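Cupin 2 conserved barrel domain protein (PDB 3RNS) is of unknown function but belongs to the cupin superfamily, its single chain probably forming two successive beta-barrel domains of the bicupin kind. Local coordinates at residues 61-72 with 93-104; 77-85 with 127-135. One frame throughout, in Å; residues are numbered along the deposited sequence.

Contact 1. Residues 61-72 with 93-104; sequences YYCFNGNGEIFI and YSIEARDNLKLI
The backbone N of N67 gives its proton to D99 OD1 at 2.7 Å, on the syn side of the carboxylate. Here the chain passes between the two sheets of a cupin beta-barrel: strand 61-65 pairs antiparallel with 101-104, strand 67-72 with 93-97. D99 sets CG between its backbone N and carbonyl carbon (chi1 54°), turning the carboxylate to 66-67, where OD2 takes N67 ND2 at 2.8 Å. These two bonds fix its rotation. Next to it N65 ND2 reaches N100 O.

Inside the barrel the side chains of Y61, C63, I70, Y93, I95, L101 and L103 meet from both sheets. I95 CD1 lies over one face of the Y61 ring, 3.7 Å from CZ, while the Y93 hydroxyl comes to the edge of that ring, its OH 2.7 Å from Y61 OH; E105 also bonds Y61 OH.

Outside the barrel E69 is shared: OE2 pairs with K76, and OE1 meets R98 NE in a weak salt bridge of 3.3 Å, carboxylate and guanidinium planes 89° apart. R98 also pairs with D47. K102 sends NZ to I19 and N16, and lays CB over one face of the F64 ring, 3.6 Å from CZ.

Contact 2. Residues 77-85 with 127-135; sequences KTISNGDFL and SAFNLAEVV
F84 and F129 form the hydrogen-bonded pair by which the short strand 129-130 adds itself antiparallel to the edge of a cupin barrel sheet, next to strand 83-87. In the backbone, F84 N gives to F129 O at 2.8 Å and F129 N returns to F84 O. One step further L131 N points almost straight at G82 O, with an N-H...O angle of 172°. G82 holds the third position of a type II turn from S80 to D83, where its positive phi suits glycine. That turn is tied again from the side chain of D83, whose OD2 accepts S80 N.

Water extends the polar contact. One molecule gives a proton to G82 O, the carbonyl already held by L131 N, and accepts from A132 N. Another joins N81 O to N130 ND2. The other end of the N130 amide, OD1, takes E133 N at 3.0 Å in an Asx motif, at the start of the 3-10 turn 132-134.

Apolar packing adds to these bonds. The A128 methyl, just before the strand, touches L85 CB and I79 CG1, and also lies against the backbone oxygen of T78. The phenyl rings of F84 and F129 run alongside each other in the same direction, with planes 58° apart. With chi1 at 55° the F129 ring is folded back over its own backbone, which brings CZ to 3.5 Å from F84 CD1 and one ring face to F84 O. L131, which also packs on L147 of the second half of the chain, slants past F84, its CD1 3.9 Å from F84 CB.

Overall arrangement
Both contacts belong to the N-terminal barrel and share its two sheets: strand 59-65 of contact 1 neighbours strand 83-87 of contact 2 in one, and strand 67-72 neighbours 76-80 in the other. They meet directly through backbone bonds such as I70 N to K77 O. Contact 1 is the larger and is built from two strand pairs, one in each sheet, with apolar side chains and tyrosine hydroxyls inside the barrel and charged groups outside. Contact 2 lies at a sheet edge, has more exposed residues, and relies on three backbone bonds and bridging water. Its segment 127-135 continues towards strands 142-150 and 153-160, joining the first barrel to the second.

Contact 1. Residues 61-72 with 93-104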
loop_
_atom_site.group_PDB
_atom_site.type_symbol
_atom_site.label_atom_id
_atom_site.label_comp_id
_atom_site.label_asym_id
_atom_site.label_seq_id
_atom_site.Cartn_x
_atom_site.Cartn_y
_atom_site.Cartn_z
ATOM N N TYR A 61 -5.597 1.940 -5.355
ATOM C CA TYR A 61 -4.604 2.972 -5.229
ATOM C C TYR A 61 -4.540 3.426 -3.813
ATOM O O TYR A 61 -5.608 3.672 -3.200
ATOM C CB TYR A 61 -4.990 4.170 -6.098
ATOM C CG TYR A 61 -4.841 3.855 -7.566
ATOM C CD1 TYR A 61 -3.597 3.881 -8.160
ATOM C CD2 TYR A 61 -5.937 3.467 -8.342
ATOM C CE1 TYR A 61 -3.416 3.579 -9.484
ATOM C CE2 TYR A 61 -5.770 3.158 -9.681
ATOM C CZ TYR A 61 -4.500 3.221 -10.235
ATOM O OH TYR A 61 -4.274 2.886 -11.531
ATOM N N TYR A 62 -3.321 3.546 -3.298
ATOM C CA TYR A 62 -3.072 4.250 -2.027
ATOM C C TYR A 62 -2.174 5.438 -2.325
ATOM O O TYR A 62 -1.088 5.282 -2.922
ATOM C CB TYR A 62 -2.439 3.304 -0.987
ATOM C CG TYR A 62 -2.070 4.044 0.283
ATOM C CD1 TYR A 62 -3.072 4.535 1.131
ATOM C CD2 TYR A 62 -0.762 4.354 0.589
ATOM C CE1 TYR A 62 -2.783 5.257 2.244
ATOM C CE2 TYR A 62 -0.457 5.090 1.761
ATOM C CZ TYR A 62 -1.483 5.540 2.558
ATOM O OH TYR A 62 -1.265 6.253 3.691
ATOM N N CYS A 63 -2.616 6.638 -1.952
ATOM C CA CYS A 63 -1.867 7.863 -2.236
ATOM C C CYS A 63 -0.977 8.207 -1.053
ATOM O O CYS A 63 -1.462 8.363 0.094
ATOM C CB CYS A 63 -2.836 9.009 -2.535
ATOM S SG CYS A 63 -2.055 10.568 -2.743
ATOM N N PHE A 64 0.321 8.311 -1.308
ATOM C CA PHE A 64 1.270 8.661 -0.277
ATOM C C PHE A 64 1.963 10.022 -0.479
ATOM O O PHE A 64 2.910 10.345 0.237
ATOM C CB PHE A 64 2.261 7.478 -0.063
ATOM C CG PHE A 64 3.157 7.142 -1.243
ATOM C CD1 PHE A 64 2.766 6.205 -2.223
ATOM C CD2 PHE A 64 4.446 7.680 -1.315
ATOM C CE1 PHE A 64 3.598 5.903 -3.235
ATOM C CE2 PHE A 64 5.295 7.336 -2.331
ATOM C CZ PHE A 64 4.877 6.467 -3.304
ATOM N N ASN A 65 1.477 10.830 -1.411
ATOM C CA ASN A 65 1.994 12.192 -1.600
ATOM C C ASN A 65 1.092 12.911 -2.549
ATOM O O ASN A 65 0.697 12.365 -3.608
ATOM C CB ASN A 65 3.415 12.242 -2.221
ATOM C CG ASN A 65 4.156 13.572 -1.924
ATOM O OD1 ASN A 65 4.598 13.803 -0.808
ATOM N ND2 ASN A 65 4.337 14.409 -2.946
ATOM N N GLY A 66 0.839 14.167 -2.208
ATOM C CA GLY A 66 0.205 15.080 -3.126
ATOM C C GLY A 66 -1.283 14.932 -3.247
ATOM O O GLY A 66 -1.956 14.375 -2.372
ATOM N N ASN A 67 -1.790 15.450 -4.363
ATOM C CA ASN A 67 -3.213 15.601 -4.605
ATOM C C ASN A 67 -3.466 15.346 -6.042
ATOM O O ASN A 67 -2.700 15.811 -6.837
ATOM C CB ASN A 67 -3.645 17.073 -4.377
ATOM C CG ASN A 67 -3.613 17.458 -2.939
ATOM O OD1 ASN A 67 -4.498 17.079 -2.164
ATOM N ND2 ASN A 67 -2.576 18.191 -2.551
ATOM N N GLY A 68 -4.584 14.721 -6.368
ATOM C CA GLY A 68 -5.003 14.608 -7.743
ATOM C C GLY A 68 -6.474 14.351 -7.938
ATOM O O GLY A 68 -7.251 14.417 -6.992
ATOM N N GLU A 69 -6.837 14.064 -9.186
ATOM C CA GLU A 69 -8.219 13.860 -9.596
ATOM C C GLU A 69 -8.307 12.593 -10.458
ATOM O O GLU A 69 -7.450 12.370 -11.325
ATOM C CB GLU A 69 -8.711 15.084 -10.359
ATOM C CG GLU A 69 -8.517 16.378 -9.557
ATOM C CD GLU A 69 -9.240 17.611 -10.143
ATOM O OE1 GLU A 69 -9.123 17.888 -11.358
ATOM O OE2 GLU A 69 -9.918 18.326 -9.362
ATOM N N ILE A 70 -9.312 11.762 -10.192
ATOM C CA ILE A 70 -9.523 10.551 -10.957
ATOM C C ILE A 70 -10.831 10.731 -11.676
ATOM O O ILE A 70 -11.802 11.141 -11.063
ATOM C CB ILE A 70 -9.624 9.290 -10.079
ATOM C CG1 ILE A 70 -8.725 9.377 -8.829
ATOM C CG2 ILE A 70 -9.240 8.051 -10.893
ATOM C CD1 ILE A 70 -7.276 8.973 -9.052
ATOM N N PHE A 71 -10.858 10.476 -12.972
ATOM C CA PHE A 71 -12.094 10.556 -13.715
ATOM C C PHE A 71 -12.376 9.162 -14.176
ATOM O O PHE A 71 -11.629 8.631 -14.981
ATOM C CB PHE A 71 -11.968 11.486 -14.906
ATOM C CG PHE A 71 -11.488 12.867 -14.552
ATOM C CD1 PHE A 71 -12.388 13.909 -14.357
ATOM C CD2 PHE A 71 -10.118 13.128 -14.426
ATOM C CE1 PHE A 71 -11.931 15.190 -14.044
ATOM C CE2 PHE A 71 -9.650 14.391 -14.107
ATOM C CZ PHE A 71 -10.555 15.430 -13.914
ATOM N N ILE A 72 -13.418 8.556 -13.616
ATOM C CA ILE A 72 -13.810 7.189 -13.953
ATOM C C ILE A 72 -15.052 7.311 -14.796
ATOM O O ILE A 72 -16.031 7.932 -14.357
ATOM C CB ILE A 72 -14.150 6.333 -12.698
ATOM C CG1 ILE A 72 -13.250 6.702 -11.513
ATOM C CG2 ILE A 72 -14.049 4.848 -13.025
ATOM C CD1 ILE A 72 -13.199 5.661 -10.402
ATOM N N TYR A 93 -10.486 4.947 -17.082
ATOM C CA TYR A 93 -10.220 6.040 -16.163
ATOM C C TYR A 93 -8.951 6.790 -16.546
ATOM O O TYR A 93 -8.151 6.343 -17.351
ATOM C CB TYR A 93 -10.173 5.543 -14.706
ATOM C CG TYR A 93 -9.042 4.581 -14.356
ATOM C CD1 TYR A 93 -9.180 3.210 -14.552
ATOM C CD2 TYR A 93 -7.842 5.044 -13.820
ATOM C CE1 TYR A 93 -8.158 2.336 -14.239
ATOM C CE2 TYR A 93 -6.818 4.174 -13.482
ATOM C CZ TYR A 93 -6.987 2.818 -13.690
ATOM O OH TYR A 93 -5.972 1.948 -13.386
ATOM N N SER A 94 -8.815 7.970 -15.976
ATOM C CA SER A 94 -7.589 8.710 -16.052
ATOM C C SER A 94 -7.299 9.193 -14.644
ATOM O O SER A 94 -8.233 9.339 -13.833
ATOM C CB SER A 94 -7.715 9.883 -17.040
ATOM O OG SER A 94 -8.785 10.745 -16.669
ATOM N N ILE A 95 -6.016 9.430 -14.365
ATOM C CA ILE A 95 -5.548 10.045 -13.097
ATOM C C ILE A 95 -4.675 11.270 -13.397
ATOM O O ILE A 95 -3.645 11.140 -14.090
ATOM C CB ILE A 95 -4.722 9.083 -12.263
ATOM C CG1 ILE A 95 -5.503 7.774 -12.018
ATOM C CG2 ILE A 95 -4.330 9.708 -10.919
ATOM C CD1 ILE A 95 -4.761 6.766 -11.104
ATOM N N GLU A 96 -5.098 12.437 -12.902
ATOM C CA GLU A 96 -4.395 13.697 -13.111
ATOM C C GLU A 96 -3.760 14.162 -11.814
ATOM O O GLU A 96 -4.374 14.176 -10.752
ATOM C CB GLU A 96 -5.338 14.787 -13.641
ATOM C CG GLU A 96 -5.966 14.474 -14.978
ATOM C CD GLU A 96 -6.787 15.663 -15.595
ATOM O OE1 GLU A 96 -7.288 15.524 -16.736
ATOM O OE2 GLU A 96 -6.923 16.719 -14.943
ATOM N N ALA A 97 -2.508 14.545 -11.906
ATOM C CA ALA A 97 -1.794 15.109 -10.774
ATOM C C ALA A 97 -1.998 16.639 -10.700
ATOM O O ALA A 97 -1.681 17.341 -11.648
ATOM C CB ALA A 97 -0.293 14.775 -10.909
ATOM N N ARG A 98 -2.472 17.143 -9.554
ATOM C CA ARG A 98 -2.613 18.584 -9.305
ATOM C C ARG A 98 -1.331 19.177 -8.747
ATOM O O ARG A 98 -1.106 20.356 -8.831
ATOM C CB ARG A 98 -3.758 18.844 -8.318
ATOM C CG ARG A 98 -5.099 18.464 -8.903
ATOM C CD ARG A 98 -5.576 19.491 -9.944
ATOM N NE ARG A 98 -5.990 18.814 -11.173
ATOM C CZ ARG A 98 -5.302 18.760 -12.299
ATOM N NH1 ARG A 98 -4.144 19.385 -12.439
ATOM N NH2 ARG A 98 -5.802 18.080 -13.311
ATOM N N ASP A 99 -0.505 18.326 -8.163
ATOM C CA ASP A 99 0.839 18.647 -7.699
ATOM C C ASP A 99 1.646 17.324 -7.884
ATOM O O ASP A 99 1.304 16.522 -8.772
ATOM C CB ASP A 99 0.770 19.089 -6.241
ATOM C CG ASP A 99 0.065 18.077 -5.373
ATOM O OD1 ASP A 99 0.065 16.862 -5.745
ATOM O OD2 ASP A 99 -0.492 18.493 -4.324
ATOM N N ASN A 100 2.681 17.062 -7.088
ATOM C CA ASN A 100 3.437 15.799 -7.270
ATOM C C ASN A 100 2.709 14.631 -6.589
ATOM O O ASN A 100 2.808 14.449 -5.398
ATOM C CB ASN A 100 4.838 15.958 -6.723
ATOM C CG ASN A 100 5.743 14.717 -6.987
ATOM O OD1 ASN A 100 6.792 14.630 -6.361
ATOM N ND2 ASN A 100 5.361 13.786 -7.909
ATOM N N LEU A 101 1.944 13.884 -7.375
ATOM C CA LEU A 101 1.077 12.829 -6.893
ATOM C C LEU A 101 1.829 11.518 -6.912
ATOM O O LEU A 101 2.411 11.155 -7.927
ATOM C CB LEU A 101 -0.139 12.734 -7.788
ATOM C CG LEU A 101 -1.132 11.672 -7.375
ATOM C CD1 LEU A 101 -1.736 11.973 -5.957
ATOM C CD2 LEU A 101 -2.172 11.562 -8.469
ATOM N N LYS A 102 1.852 10.829 -5.776
ATOM C CA LYS A 102 2.516 9.543 -5.711
ATOM C C LYS A 102 1.523 8.495 -5.251
ATOM O O LYS A 102 0.727 8.718 -4.318
ATOM C CB LYS A 102 3.736 9.592 -4.788
ATOM C CG LYS A 102 4.818 10.586 -5.299
ATOM C CD LYS A 102 6.039 10.549 -4.455
ATOM C CE LYS A 102 7.076 11.599 -4.908
ATOM N NZ LYS A 102 8.265 11.492 -4.007
ATOM N N LEU A 103 1.578 7.332 -5.875
ATOM C CA LEU A 103 0.540 6.317 -5.682
ATOM C C LEU A 103 1.171 4.969 -5.596
ATOM O O LEU A 103 2.140 4.678 -6.355
ATOM C CB LEU A 103 -0.393 6.329 -6.876
ATOM C CG LEU A 103 -1.232 7.567 -7.210
ATOM C CD1 LEU A 103 -1.899 7.377 -8.534
ATOM C CD2 LEU A 103 -2.253 7.870 -6.097
ATOM N N ILE A 104 0.651 4.118 -4.707
ATOM C CA ILE A 104 0.855 2.690 -4.806
ATOM C C ILE A 104 -0.325 2.150 -5.621
ATOM O O ILE A 104 -1.476 2.430 -5.291
ATOM C CB ILE A 104 0.848 1.961 -3.418
ATOM C CG1 ILE A 104 1.816 2.600 -2.425
ATOM C CG2 ILE A 104 1.164 0.473 -3.631
ATOM C CD1 ILE A 104 1.844 1.934 -1.038
#

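Contact 2. Residues 77-85 with 127-135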
loop_
_atom_site.group_PDB
_atom_site.type_symbol
_atom_site.label_atom_id
_atom_site.label_comp_id
_atom_site.label_asym_id
_atom_site.label_seq_id
_atom_site.Cartn_x
_atom_site.Cartn_y
_atom_site.Cartn_z
ATOM N N LYS A 77 -13.483 12.067 -8.992
ATOM C CA LYS A 77 -13.168 11.779 -7.598
ATOM C C LYS A 77 -11.867 12.504 -7.293
ATOM O O LYS A 77 -10.945 12.523 -8.120
ATOM C CB LYS A 77 -12.943 10.287 -7.343
ATOM C CG LYS A 77 -13.804 9.309 -8.156
ATOM C CD LYS A 77 -15.224 9.158 -7.622
ATOM C CE LYS A 77 -15.894 7.932 -8.236
ATOM N NZ LYS A 77 -17.358 7.914 -7.982
ATOM N N THR A 78 -11.781 13.084 -6.108
ATOM C CA THR A 78 -10.561 13.719 -5.639
ATOM C C THR A 78 -9.777 12.701 -4.788
ATOM O O THR A 78 -10.367 11.906 -4.073
ATOM C CB THR A 78 -10.907 14.997 -4.848
ATOM O OG1 THR A 78 -11.348 16.004 -5.778
ATOM C CG2 THR A 78 -9.707 15.517 -4.088
ATOM N N ILE A 79 -8.453 12.704 -4.915
ATOM C CA ILE A 79 -7.603 11.810 -4.135
ATOM C C ILE A 79 -6.480 12.634 -3.535
ATOM O O ILE A 79 -5.927 13.515 -4.177
ATOM C CB ILE A 79 -7.096 10.543 -4.949
ATOM C CG1 ILE A 79 -6.500 9.495 -3.997
ATOM C CG2 ILE A 79 -6.032 10.896 -6.004
ATOM C CD1 ILE A 79 -6.223 8.080 -4.655
ATOM N N SER A 80 -6.172 12.345 -2.282
ATOM C CA SER A 80 -5.157 13.064 -1.538
ATOM C C SER A 80 -4.305 12.120 -0.709
ATOM O O SER A 80 -4.650 10.921 -0.520
ATOM C CB SER A 80 -5.833 14.100 -0.624
ATOM O OG SER A 80 -4.849 14.904 0.006
ATOM N N ASN A 81 -3.186 12.632 -0.215
ATOM C CA ASN A 81 -2.316 11.854 0.667
ATOM C C ASN A 81 -3.073 11.131 1.797
ATOM O O ASN A 81 -3.826 11.751 2.471
ATOM C CB ASN A 81 -1.292 12.797 1.310
ATOM C CG ASN A 81 -0.097 12.067 1.904
ATOM O OD1 ASN A 81 0.799 12.709 2.395
ATOM N ND2 ASN A 81 -0.076 10.747 1.863
ATOM N N GLY A 82 -2.834 9.836 1.996
ATOM C CA GLY A 82 -3.574 9.021 2.960
ATOM C C GLY A 82 -4.816 8.314 2.440
ATOM O O GLY A 82 -5.433 7.491 3.145
ATOM N N ASP A 83 -5.215 8.628 1.222
ATOM C CA ASP A 83 -6.449 8.087 0.688
ATOM C C ASP A 83 -6.239 6.769 -0.046
ATOM O O ASP A 83 -5.213 6.569 -0.691
ATOM C CB ASP A 83 -7.072 9.026 -0.297
ATOM C CG ASP A 83 -7.737 10.228 0.354
ATOM O OD1 ASP A 83 -8.082 10.182 1.557
ATOM O OD2 ASP A 83 -7.946 11.209 -0.389
ATOM N N PHE A 84 -7.285 5.945 0.006
ATOM C CA PHE A 84 -7.405 4.701 -0.705
ATOM C C PHE A 84 -8.600 4.772 -1.643
ATOM O O PHE A 84 -9.642 5.349 -1.276
ATOM C CB PHE A 84 -7.628 3.620 0.323
ATOM C CG PHE A 84 -7.630 2.247 -0.237
ATOM C CD1 PHE A 84 -8.816 1.611 -0.551
ATOM C CD2 PHE A 84 -6.443 1.597 -0.458
ATOM C CE1 PHE A 84 -8.793 0.291 -1.050
ATOM C CE2 PHE A 84 -6.415 0.302 -0.978
ATOM C CZ PHE A 84 -7.585 -0.348 -1.256
ATOM N N LEU A 85 -8.444 4.199 -2.839
ATOM C CA LEU A 85 -9.491 4.132 -3.823
ATOM C C LEU A 85 -9.457 2.802 -4.587
ATOM O O LEU A 85 -8.385 2.357 -5.002
ATOM C CB LEU A 85 -9.306 5.273 -4.840
ATOM C CG LEU A 85 -10.291 5.399 -6.026
ATOM C CD1 LEU A 85 -11.696 5.714 -5.550
ATOM C CD2 LEU A 85 -9.806 6.481 -6.923
ATOM N N SER A 127 -15.760 6.066 -4.283
ATOM C CA SER A 127 -15.190 7.195 -3.533
ATOM C C SER A 127 -13.878 6.927 -2.725
ATOM O O SER A 127 -13.768 5.933 -2.005
ATOM C CB SER A 127 -16.243 7.747 -2.592
ATOM O OG SER A 127 -15.759 8.944 -2.032
ATOM N N ALA A 128 -12.891 7.823 -2.849
ATOM C CA ALA A 128 -11.631 7.721 -2.093
ATOM C C ALA A 128 -11.893 8.053 -0.623
ATOM O O ALA A 128 -12.700 8.921 -0.318
ATOM C CB ALA A 128 -10.598 8.658 -2.649
ATOM N N PHE A 129 -11.219 7.359 0.284
ATOM C CA PHE A 129 -11.349 7.624 1.703
ATOM C C PHE A 129 -10.006 7.512 2.436
ATOM O O PHE A 129 -9.111 6.769 2.002
ATOM C CB PHE A 129 -12.374 6.653 2.320
ATOM C CG PHE A 129 -12.060 5.216 2.070
ATOM C CD1 PHE A 129 -12.464 4.605 0.895
ATOM C CD2 PHE A 129 -11.354 4.483 2.991
ATOM C CE1 PHE A 129 -12.146 3.288 0.633
ATOM C CE2 PHE A 129 -11.049 3.170 2.758
ATOM C CZ PHE A 129 -11.456 2.561 1.574
ATOM N N ASN A 130 -9.888 8.211 3.564
ATOM C CA ASN A 130 -8.682 8.151 4.379
ATOM C C ASN A 130 -8.596 6.793 5.038
ATOM O O ASN A 130 -9.504 6.359 5.749
ATOM C CB ASN A 130 -8.638 9.305 5.405
ATOM C CG ASN A 130 -7.350 9.313 6.214
ATOM O OD1 ASN A 130 -7.201 8.566 7.192
ATOM N ND2 ASN A 130 -6.391 10.115 5.785
ATOM N N LEU A 131 -7.482 6.097 4.797
ATOM C CA LEU A 131 -7.332 4.731 5.232
ATOM C C LEU A 131 -7.111 4.617 6.747
ATOM O O LEU A 131 -7.739 3.786 7.387
ATOM C CB LEU A 131 -6.166 4.102 4.477
ATOM C CG LEU A 131 -6.098 2.617 4.365
ATOM C CD1 LEU A 131 -7.401 2.061 3.875
ATOM C CD2 LEU A 131 -4.957 2.288 3.428
ATOM N N ALA A 132 -6.235 5.456 7.309
ATOM C CA ALA A 132 -5.905 5.405 8.736
ATOM C C ALA A 132 -7.160 5.608 9.609
ATOM O O ALA A 132 -7.348 4.971 10.682
ATOM C CB ALA A 132 -4.788 6.468 9.082
ATOM N N GLU A 133 -8.037 6.472 9.133
ATOM C CA GLU A 133 -9.227 6.791 9.909
ATOM C C GLU A 133 -10.282 5.675 9.900
ATOM O O GLU A 133 -11.226 5.716 10.644
ATOM C CB GLU A 133 -9.815 8.119 9.464
ATOM C CG GLU A 133 -9.754 9.212 10.554
ATOM C CD GLU A 133 -8.387 9.929 10.709
ATOM O OE1 GLU A 133 -8.213 10.572 11.778
ATOM O OE2 GLU A 133 -7.510 9.873 9.787
ATOM N N VAL A 134 -10.088 4.645 9.107
ATOM C CA VAL A 134 -11.075 3.570 9.029
ATOM C C VAL A 134 -10.991 2.583 10.206
ATOM O O VAL A 134 -11.953 1.877 10.514
ATOM C CB VAL A 134 -10.934 2.891 7.630
ATOM C CG1 VAL A 134 -10.835 1.396 7.716
ATOM C CG2 VAL A 134 -12.045 3.352 6.744
ATOM N N VAL A 135 -9.833 2.517 10.843
ATOM C CA VAL A 135 -9.686 1.753 12.063
ATOM C C VAL A 135 -9.295 2.680 13.194
ATOM O O VAL A 135 -8.367 3.477 13.077
ATOM C CB VAL A 135 -8.576 0.640 11.984
ATOM C CG1 VAL A 135 -9.160 -0.645 11.440
ATOM C CG2 VAL A 135 -7.287 1.126 11.222
HETATM O O HOH W 1 -6.637 11.411 3.182
HETATM O O HOH W 2 -4.263 7.003 5.626
#